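Local coordinates for glycoside hydrolase family 31 (Trueperella pyogenes, PDB 5I0F), which degrades cycloalternan, probably hydrolysing its alpha-glucosidic linkages through the covalent glycosyl-enzyme intermediate of a retaining mechanism, at residues I544-W558 against T640-A653. Residues are numbered along the deposited sequence; the frame is centred on the assembly and turned at random.
Sequences ITAGITAGACGILYW and TRQCLQTGKPLMRA
I544 and G547 open the contact by receiving M651: its methyl CE lies 3.8 Å from I544 O, and SD passes 3.9 Å from G547 CA. Glycine suits position 547, where a CB would collide with that sulfur. The next residue, I548, sets CG2 against A653 CB (3.5 Å), methyl to methyl, while CG1 borders M651 CE. Water 1 joins the backbones, donating to I548 O and M651 O and accepting from A653 N. The alpha carbons come nearest at G551, 5.0 Å from G551 CA to P649 CA, and P649 CG rests 3.4 Å from G551 O; glycine fits because M651 O crowds the place of a CB. A Schellman motif, with G554 at positive phi, ends the helix. L556 has CG anti to the backbone N (chi1 -176°), swinging its fork to two apolar spots: CD1 meets L650 and C643, CD2 lies 3.8 Å from L644 CD2. Water 2 ties L556 O to M651 N. Y557 crosses T640 at about a right angle, OH 3.4 Å from T640 CG2; a hydrogen bond to A288 O satisfies this buried phenol. W558, one face under G547 CA, suits the polarisable SD of the long, extended M651: an oblique Met-aromatic contact. Helix 537-551 and barrel strand 558-561 thus pack on the end of helix 617-646 and edge strand 651-652, which pairs with 671-673, joining TIM barrel to C-terminal sheet.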
# COMPACT_ATOMS: atom_id res chain seq x y z
N ILE A 544 1.74 13.25 5.85
CA ILE A 544 3.01 13.97 5.57
C ILE A 544 4.21 13.01 5.72
O ILE A 544 5.09 12.96 4.88
CB ILE A 544 3.18 15.20 6.48
CG1 ILE A 544 2.07 16.22 6.23
CG2 ILE A 544 4.57 15.85 6.28
CD1 ILE A 544 1.94 17.27 7.32
N THR A 545 4.21 12.25 6.81
CA THR A 545 5.21 11.23 7.06
C THR A 545 5.27 10.19 5.93
O THR A 545 6.37 9.83 5.44
CB THR A 545 4.98 10.58 8.44
OG1 THR A 545 5.02 11.61 9.44
CG2 THR A 545 6.05 9.55 8.77
N ALA A 546 4.11 9.75 5.49
CA ALA A 546 4.03 8.79 4.39
C ALA A 546 4.69 9.31 3.12
O ALA A 546 5.42 8.58 2.46
CB ALA A 546 2.59 8.39 4.16
N GLY A 547 4.46 10.58 2.79
CA GLY A 547 5.03 11.14 1.57
C GLY A 547 6.53 11.32 1.62
O GLY A 547 7.22 11.05 0.65
N ILE A 548 7.04 11.78 2.77
CA ILE A 548 8.47 11.97 2.97
C ILE A 548 9.21 10.62 2.95
O ILE A 548 10.24 10.49 2.27
CB ILE A 548 8.76 12.73 4.27
CG1 ILE A 548 8.11 14.11 4.20
CG2 ILE A 548 10.27 12.86 4.52
CD1 ILE A 548 8.09 14.85 5.52
N THR A 549 8.66 9.63 3.66
CA THR A 549 9.28 8.32 3.72
C THR A 549 9.19 7.61 2.36
O THR A 549 10.18 7.00 1.94
CB THR A 549 8.71 7.43 4.84
OG1 THR A 549 7.30 7.29 4.73
CG2 THR A 549 9.05 8.01 6.20
N ALA A 550 8.06 7.75 1.67
CA ALA A 550 7.93 7.15 0.33
C ALA A 550 8.98 7.79 -0.61
O ALA A 550 9.68 7.08 -1.35
CB ALA A 550 6.53 7.33 -0.21
N GLY A 551 9.11 9.11 -0.54
CA GLY A 551 10.14 9.84 -1.30
C GLY A 551 11.56 9.34 -1.05
O GLY A 551 12.35 9.14 -2.00
N ALA A 552 11.84 9.07 0.21
CA ALA A 552 13.15 8.58 0.65
C ALA A 552 13.47 7.14 0.20
O ALA A 552 14.61 6.68 0.41
CB ALA A 552 13.29 8.73 2.17
N CYS A 553 12.51 6.44 -0.40
CA CYS A 553 12.74 5.14 -1.04
C CYS A 553 12.53 5.17 -2.55
O CYS A 553 12.50 4.12 -3.20
CB CYS A 553 11.84 4.10 -0.37
SG CYS A 553 12.16 4.03 1.40
N GLY A 554 12.43 6.37 -3.11
CA GLY A 554 12.35 6.55 -4.54
C GLY A 554 10.96 6.57 -5.15
O GLY A 554 10.85 6.47 -6.36
N ILE A 555 9.92 6.71 -4.33
CA ILE A 555 8.55 6.90 -4.82
C ILE A 555 8.39 8.40 -4.98
O ILE A 555 8.12 9.12 -4.01
CB ILE A 555 7.50 6.34 -3.84
CG1 ILE A 555 7.67 4.83 -3.64
CG2 ILE A 555 6.08 6.65 -4.33
CD1 ILE A 555 7.45 3.99 -4.88
N LEU A 556 8.57 8.87 -6.22
CA LEU A 556 8.67 10.30 -6.53
C LEU A 556 7.31 10.99 -6.65
O LEU A 556 7.11 12.08 -6.10
CB LEU A 556 9.45 10.47 -7.84
CG LEU A 556 9.79 11.87 -8.37
CD1 LEU A 556 10.68 12.57 -7.38
CD2 LEU A 556 10.52 11.79 -9.71
N TYR A 557 6.39 10.37 -7.39
CA TYR A 557 5.12 10.99 -7.75
C TYR A 557 4.03 10.54 -6.77
O TYR A 557 3.20 9.67 -7.07
CB TYR A 557 4.75 10.61 -9.19
CG TYR A 557 5.78 10.92 -10.25
CD1 TYR A 557 5.97 12.22 -10.69
CD2 TYR A 557 6.54 9.91 -10.85
CE1 TYR A 557 6.92 12.52 -11.68
CE2 TYR A 557 7.48 10.20 -11.82
CZ TYR A 557 7.64 11.50 -12.25
OH TYR A 557 8.55 11.83 -13.22
N TRP A 558 4.07 11.11 -5.58
CA TRP A 558 3.26 10.71 -4.47
C TRP A 558 2.22 11.78 -4.17
O TRP A 558 2.50 12.97 -4.23
CB TRP A 558 4.14 10.48 -3.25
CG TRP A 558 3.41 10.14 -2.00
CD1 TRP A 558 3.20 8.91 -1.49
CD2 TRP A 558 2.82 11.06 -1.08
NE1 TRP A 558 2.49 8.99 -0.31
CE2 TRP A 558 2.25 10.31 -0.04
CE3 TRP A 558 2.73 12.47 -1.04
CZ2 TRP A 558 1.61 10.91 1.04
CZ3 TRP A 558 2.07 13.05 0.02
CH2 TRP A 558 1.52 12.28 1.05
N THR A 640 11.28 18.09 -10.86
CA THR A 640 11.09 16.67 -11.20
C THR A 640 12.12 16.18 -12.23
O THR A 640 12.73 15.12 -12.05
CB THR A 640 9.68 16.40 -11.71
OG1 THR A 640 8.75 16.66 -10.66
CG2 THR A 640 9.53 14.95 -12.18
N ARG A 641 12.30 16.92 -13.31
CA ARG A 641 13.36 16.60 -14.27
C ARG A 641 14.73 16.50 -13.58
O ARG A 641 15.49 15.56 -13.82
CB ARG A 641 13.42 17.64 -15.42
CG ARG A 641 12.28 17.51 -16.40
CD ARG A 641 12.49 18.39 -17.65
NE ARG A 641 12.44 19.85 -17.39
CZ ARG A 641 11.58 20.73 -17.95
NH1 ARG A 641 10.65 20.34 -18.83
NH2 ARG A 641 11.65 22.03 -17.61
N GLN A 642 15.04 17.47 -12.73
CA GLN A 642 16.28 17.42 -11.95
C GLN A 642 16.34 16.17 -11.06
O GLN A 642 17.38 15.53 -11.00
CB GLN A 642 16.50 18.69 -11.11
CG GLN A 642 17.09 19.84 -11.91
CD GLN A 642 18.53 19.56 -12.31
OE1 GLN A 642 19.37 19.23 -11.45
NE2 GLN A 642 18.84 19.68 -13.61
N CYS A 643 15.25 15.85 -10.39
CA CYS A 643 15.18 14.63 -9.55
C CYS A 643 15.49 13.34 -10.31
O CYS A 643 16.07 12.42 -9.74
CB CYS A 643 13.80 14.48 -8.89
SG CYS A 643 13.42 15.71 -7.62
N LEU A 644 15.08 13.25 -11.57
CA LEU A 644 15.37 12.07 -12.37
C LEU A 644 16.87 11.97 -12.65
O LEU A 644 17.40 10.86 -12.69
CB LEU A 644 14.59 12.10 -13.70
CG LEU A 644 13.05 12.10 -13.66
CD1 LEU A 644 12.47 12.00 -15.07
CD2 LEU A 644 12.52 11.00 -12.79
N GLN A 645 17.53 13.11 -12.85
CA GLN A 645 18.99 13.12 -13.03
C GLN A 645 19.73 12.86 -11.70
O GLN A 645 20.64 12.07 -11.66
CB GLN A 645 19.53 14.37 -13.73
CG GLN A 645 21.06 14.30 -13.84
CD GLN A 645 21.68 14.70 -15.17
OE1 GLN A 645 21.18 14.37 -16.28
NE2 GLN A 645 22.85 15.35 -15.06
N THR A 646 19.31 13.49 -10.62
CA THR A 646 20.08 13.42 -9.37
C THR A 646 19.77 12.21 -8.51
O THR A 646 20.60 11.80 -7.70
CB THR A 646 19.85 14.67 -8.50
OG1 THR A 646 18.49 14.68 -8.03
CG2 THR A 646 20.18 15.95 -9.28
N GLY A 647 18.55 11.66 -8.63
CA GLY A 647 18.10 10.58 -7.77
C GLY A 647 17.45 11.04 -6.46
O GLY A 647 16.97 10.22 -5.68
N LYS A 648 17.43 12.35 -6.21
CA LYS A 648 16.77 12.89 -5.03
C LYS A 648 15.22 12.84 -5.11
O LYS A 648 14.63 12.84 -6.21
CB LYS A 648 17.20 14.33 -4.80
CG LYS A 648 18.67 14.46 -4.43
CD LYS A 648 18.94 15.88 -4.00
CE LYS A 648 20.41 16.15 -3.83
NZ LYS A 648 20.58 17.58 -3.50
N PRO A 649 14.55 12.79 -3.96
CA PRO A 649 13.10 12.94 -3.93
C PRO A 649 12.65 14.35 -4.31
O PRO A 649 13.45 15.28 -4.24
CB PRO A 649 12.74 12.69 -2.46
CG PRO A 649 13.95 12.10 -1.83
CD PRO A 649 15.12 12.53 -2.63
N LEU A 650 11.39 14.50 -4.70
CA LEU A 650 10.79 15.82 -4.88
C LEU A 650 10.25 16.28 -3.53
O LEU A 650 10.59 17.34 -3.07
CB LEU A 650 9.68 15.79 -5.93
CG LEU A 650 8.96 17.10 -6.24
CD1 LEU A 650 9.92 18.10 -6.88
CD2 LEU A 650 7.79 16.83 -7.16
N MET A 651 9.45 15.43 -2.89
CA MET A 651 9.03 15.64 -1.50
C MET A 651 10.10 15.03 -0.61
O MET A 651 10.18 13.82 -0.47
CB MET A 651 7.66 15.00 -1.25
CG MET A 651 7.11 15.23 0.14
SD MET A 651 5.37 14.74 0.20
CE MET A 651 4.93 15.25 1.86
N ARG A 652 10.94 15.91 -0.05
CA ARG A 652 12.33 15.54 0.26
C ARG A 652 12.64 15.77 1.73
O ARG A 652 12.62 16.90 2.19
CB ARG A 652 13.29 16.35 -0.63
CG ARG A 652 14.78 16.09 -0.43
CD ARG A 652 15.63 17.04 -1.28
NE ARG A 652 15.23 16.97 -2.69
CZ ARG A 652 15.71 17.73 -3.67
NH1 ARG A 652 16.65 18.64 -3.42
NH2 ARG A 652 15.26 17.57 -4.90
N ALA A 653 12.94 14.70 2.45
CA ALA A 653 13.40 14.85 3.83
C ALA A 653 14.60 15.80 3.90
O ALA A 653 15.40 15.90 2.97
CB ALA A 653 13.74 13.52 4.42
O HOH W 1 12.06 12.34 1.18
O HOH W 2 8.82 12.84 -4.03